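Local coordinates for PBP domain-containing protein (Vibrio parahaemolyticus, PDB 3MUQ) that is of unknown function but, as a member of the periplasmic binding protein superfamily, probably binds a small ligand between two lobes, at residues M49-L57 with R207-A216. Residues are numbered along the deposited sequence; the frame is centred on the assembly and turned at random.
Sequences MGENGDVDL and RYPTINYQGA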
loop_
_atom_site.group_PDB
_atom_site.type_symbol
_atom_site.label_atom_id
_atom_site.label_comp_id
_atom_site.label_asym_id
_atom_site.label_seq_id
_atom_site.Cartn_x
_atom_site.Cartn_y
_atom_site.Cartn_z
HETATM N N MSE A 49 -4.096 -24.073 6.840
HETATM C CA MSE A 49 -3.574 -23.963 8.187
HETATM C C MSE A 49 -4.312 -22.846 8.953
HETATM O O MSE A 49 -4.544 -22.957 10.165
HETATM C CB MSE A 49 -2.066 -23.705 8.129
HETATM C CG MSE A 49 -1.233 -24.952 7.733
HETATM SE SE MSE A 49 0.692 -24.596 7.915
HETATM C CE MSE A 49 0.953 -23.396 6.402
ATOM N N GLY A 50 -4.668 -21.768 8.247
ATOM C CA GLY A 50 -5.460 -20.702 8.841
ATOM C C GLY A 50 -6.879 -21.159 9.148
ATOM O O GLY A 50 -7.429 -20.907 10.235
ATOM N N GLU A 51 -7.480 -21.857 8.192
ATOM C CA GLU A 51 -8.795 -22.481 8.413
ATOM C C GLU A 51 -8.796 -23.428 9.627
ATOM O O GLU A 51 -9.784 -23.517 10.372
ATOM C CB GLU A 51 -9.234 -23.246 7.153
ATOM C CG GLU A 51 -10.590 -23.973 7.279
ATOM C CD GLU A 51 -10.834 -24.923 6.117
ATOM O OE1 GLU A 51 -10.194 -24.740 5.052
ATOM O OE2 GLU A 51 -11.653 -25.858 6.275
ATOM N N ASN A 52 -7.695 -24.150 9.811
ATOM C CA ASN A 52 -7.598 -25.097 10.923
ATOM C C ASN A 52 -7.105 -24.491 12.246
ATOM O O ASN A 52 -7.053 -25.180 13.265
ATOM C CB ASN A 52 -6.748 -26.300 10.528
ATOM C CG ASN A 52 -7.507 -27.274 9.653
ATOM O OD1 ASN A 52 -8.726 -27.165 9.519
ATOM N ND2 ASN A 52 -6.794 -28.242 9.060
ATOM N N GLY A 53 -6.748 -23.208 12.234
ATOM C CA GLY A 53 -6.317 -22.543 13.455
ATOM C C GLY A 53 -4.930 -22.940 13.926
ATOM O O GLY A 53 -4.618 -22.838 15.116
ATOM N N ASP A 54 -4.089 -23.379 12.989
ATOM C CA ASP A 54 -2.720 -23.782 13.307
ATOM C C ASP A 54 -1.824 -22.556 13.461
ATOM O O ASP A 54 -0.795 -22.628 14.130
ATOM C CB ASP A 54 -2.109 -24.664 12.199
ATOM C CG ASP A 54 -2.962 -25.865 11.839
ATOM O OD1 ASP A 54 -3.877 -26.223 12.609
ATOM O OD2 ASP A 54 -2.702 -26.471 10.771
ATOM N N VAL A 55 -2.200 -21.452 12.802
ATOM C CA VAL A 55 -1.404 -20.228 12.790
ATOM C C VAL A 55 -2.300 -19.032 13.142
ATOM O O VAL A 55 -3.526 -19.166 13.209
ATOM C CB VAL A 55 -0.759 -19.977 11.407
ATOM C CG1 VAL A 55 0.248 -21.079 11.048
ATOM C CG2 VAL A 55 -1.835 -19.837 10.331
ATOM N N ASP A 56 -1.695 -17.862 13.326
ATOM C CA ASP A 56 -2.442 -16.681 13.772
ATOM C C ASP A 56 -2.891 -15.767 12.647
ATOM O O ASP A 56 -3.855 -15.015 12.810
ATOM C CB ASP A 56 -1.620 -15.881 14.772
ATOM C CG ASP A 56 -1.137 -16.734 15.928
ATOM O OD1 ASP A 56 -1.983 -17.390 16.568
ATOM O OD2 ASP A 56 0.080 -16.743 16.197
ATOM N N LEU A 57 -2.169 -15.800 11.530
ATOM C CA LEU A 57 -2.569 -15.043 10.350
ATOM C C LEU A 57 -1.885 -15.596 9.106
ATOM O O LEU A 57 -0.935 -16.380 9.205
ATOM C CB LEU A 57 -2.285 -13.541 10.524
ATOM C CG LEU A 57 -0.850 -13.015 10.328
ATOM C CD1 LEU A 57 -0.843 -11.479 10.343
ATOM C CD2 LEU A 57 0.112 -13.574 11.387
ATOM N N ARG A 207 -13.463 -18.095 15.674
ATOM C CA ARG A 207 -13.246 -19.508 15.404
ATOM C C ARG A 207 -12.191 -20.070 16.340
ATOM O O ARG A 207 -12.267 -21.235 16.726
ATOM C CB ARG A 207 -12.813 -19.742 13.955
ATOM C CG ARG A 207 -13.939 -19.750 12.975
ATOM C CD ARG A 207 -13.443 -19.863 11.535
ATOM N NE ARG A 207 -12.733 -21.110 11.250
ATOM C CZ ARG A 207 -13.334 -22.280 11.049
ATOM N NH1 ARG A 207 -14.657 -22.377 11.115
ATOM N NH2 ARG A 207 -12.619 -23.355 10.787
ATOM N N TYR A 208 -11.202 -19.246 16.696
ATOM C CA TYR A 208 -10.091 -19.715 17.527
ATOM C C TYR A 208 -9.730 -18.710 18.603
ATOM O O TYR A 208 -8.816 -17.912 18.434
ATOM C CB TYR A 208 -8.867 -20.038 16.662
ATOM C CG TYR A 208 -9.164 -21.150 15.695
ATOM C CD1 TYR A 208 -9.210 -22.477 16.130
ATOM C CD2 TYR A 208 -9.458 -20.879 14.362
ATOM C CE1 TYR A 208 -9.515 -23.499 15.260
ATOM C CE2 TYR A 208 -9.754 -21.889 13.486
ATOM C CZ TYR A 208 -9.793 -23.198 13.939
ATOM O OH TYR A 208 -10.100 -24.204 13.061
ATOM N N PRO A 209 -10.451 -18.754 19.725
ATOM C CA PRO A 209 -10.169 -17.867 20.859
ATOM C C PRO A 209 -8.798 -18.188 21.443
ATOM O O PRO A 209 -8.299 -17.467 22.309
ATOM C CB PRO A 209 -11.267 -18.229 21.869
ATOM C CG PRO A 209 -12.320 -18.978 21.063
ATOM C CD PRO A 209 -11.540 -19.699 20.013
ATOM N N THR A 210 -8.196 -19.270 20.962
ATOM C CA THR A 210 -6.896 -19.715 21.455
ATOM C C THR A 210 -5.721 -19.070 20.720
ATOM O O THR A 210 -4.621 -18.998 21.268
ATOM C CB THR A 210 -6.741 -21.258 21.379
ATOM O OG1 THR A 210 -7.119 -21.729 20.072
ATOM C CG2 THR A 210 -7.619 -21.915 22.422
ATOM N N ILE A 211 -5.938 -18.613 19.486
ATOM C CA ILE A 211 -4.822 -18.057 18.715
ATOM C C ILE A 211 -4.394 -16.665 19.204
ATOM O O ILE A 211 -5.106 -15.997 19.963
ATOM C CB ILE A 211 -5.034 -18.087 17.155
ATOM C CG1 ILE A 211 -6.302 -17.351 16.749
ATOM C CG2 ILE A 211 -5.019 -19.522 16.612
ATOM C CD1 ILE A 211 -6.103 -15.873 16.552
ATOM N N ASN A 212 -3.217 -16.243 18.755
ATOM C CA ASN A 212 -2.647 -14.989 19.201
ATOM C C ASN A 212 -3.133 -13.834 18.325
ATOM O O ASN A 212 -2.406 -13.329 17.468
ATOM C CB ASN A 212 -1.123 -15.078 19.216
ATOM C CG ASN A 212 -0.478 -13.840 19.816
ATOM O OD1 ASN A 212 -1.168 -12.955 20.322
ATOM N ND2 ASN A 212 0.855 -13.778 19.768
ATOM N N TYR A 213 -4.373 -13.426 18.563
ATOM C CA TYR A 213 -5.014 -12.394 17.763
ATOM C C TYR A 213 -4.363 -11.036 18.007
ATOM O O TYR A 213 -4.194 -10.236 17.082
ATOM C CB TYR A 213 -6.505 -12.334 18.073
ATOM C CG TYR A 213 -7.231 -11.242 17.320
ATOM C CD1 TYR A 213 -7.612 -11.425 16.005
ATOM C CD2 TYR A 213 -7.534 -10.033 17.927
ATOM C CE1 TYR A 213 -8.272 -10.438 15.309
ATOM C CE2 TYR A 213 -8.200 -9.024 17.228
ATOM C CZ TYR A 213 -8.566 -9.241 15.925
ATOM O OH TYR A 213 -9.233 -8.265 15.215
ATOM N N GLN A 214 -3.983 -10.792 19.255
ATOM C CA GLN A 214 -3.380 -9.526 19.627
ATOM C C GLN A 214 -2.076 -9.324 18.878
ATOM O O GLN A 214 -1.840 -8.263 18.309
ATOM C CB GLN A 214 -3.128 -9.467 21.130
ATOM C CG GLN A 214 -2.417 -8.200 21.565
ATOM C CD GLN A 214 -2.360 -8.043 23.080
ATOM O OE1 GLN A 214 -2.117 -9.008 23.808
ATOM N NE2 GLN A 214 -2.585 -6.818 23.558
ATOM N N GLY A 215 -1.224 -10.342 18.890
ATOM C CA GLY A 215 0.035 -10.270 18.179
ATOM C C GLY A 215 -0.154 -10.214 16.671
ATOM O O GLY A 215 0.552 -9.477 15.976
ATOM N N ALA A 216 -1.095 -11.003 16.158
ATOM C CA ALA A 216 -1.366 -11.025 14.716
ATOM C C ALA A 216 -1.913 -9.679 14.238
ATOM O O ALA A 216 -1.501 -9.145 13.200
ATOM C CB ALA A 216 -2.346 -12.172 14.361
HETATM O O HOH W 1 -10.089 -20.017 10.629
HETATM O O HOH W 2 -6.033 -23.240 17.755
#
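The Schellman motif that ends helix 43-51 is roofed by Tyr208, whose ring lies flat on Gly53: CA of Gly53 stands 3.5 Å from the centroid of the Tyr208 ring, 10° off its normal, a CH-pi contact over the centre of one face. The ring's hydroxyl reaches past the glycine and donates to the Glu51 carbonyl oxygen (Tyr208 OH to Glu51 O, 2.8 Å), tilted 19° from the carbonyl plane. Arg207 grips the same oxygen through NH2, 2.9 Å from Glu51 O, nearly straight and within the plane of both groups. Its chain bends in the middle, turning NE and NH2 back toward the helix end, and NE binds a water that donates to Gly50 O; the guanidinium thus reaches two successive carbonyls of the last helical turn, Glu51 O directly and Gly50 O through the water. In the binding-protein fold this joins the helix-to-strand loop before strand 57-60 to the connection from the antiparallel strand 195-203 into helix 213-224. Farther along, Asp56 OD1 accepts from Asn212 N at 2.8 Å, from above the carboxylate plane, while OD2 forms a salt bridge with Arg8 of strand 6-12. Asn212 is itself the N-cap of helix 213-224: with CG anti to the backbone N (chi1 -174°), its OD1 takes the Gly215 N-H at 3.0 Å, and ND2 donates to His6 O. One turn into that helix, Ala216 CB rests 3.8 Å from Asp56 CB and 4.1 Å from Leu57 CB.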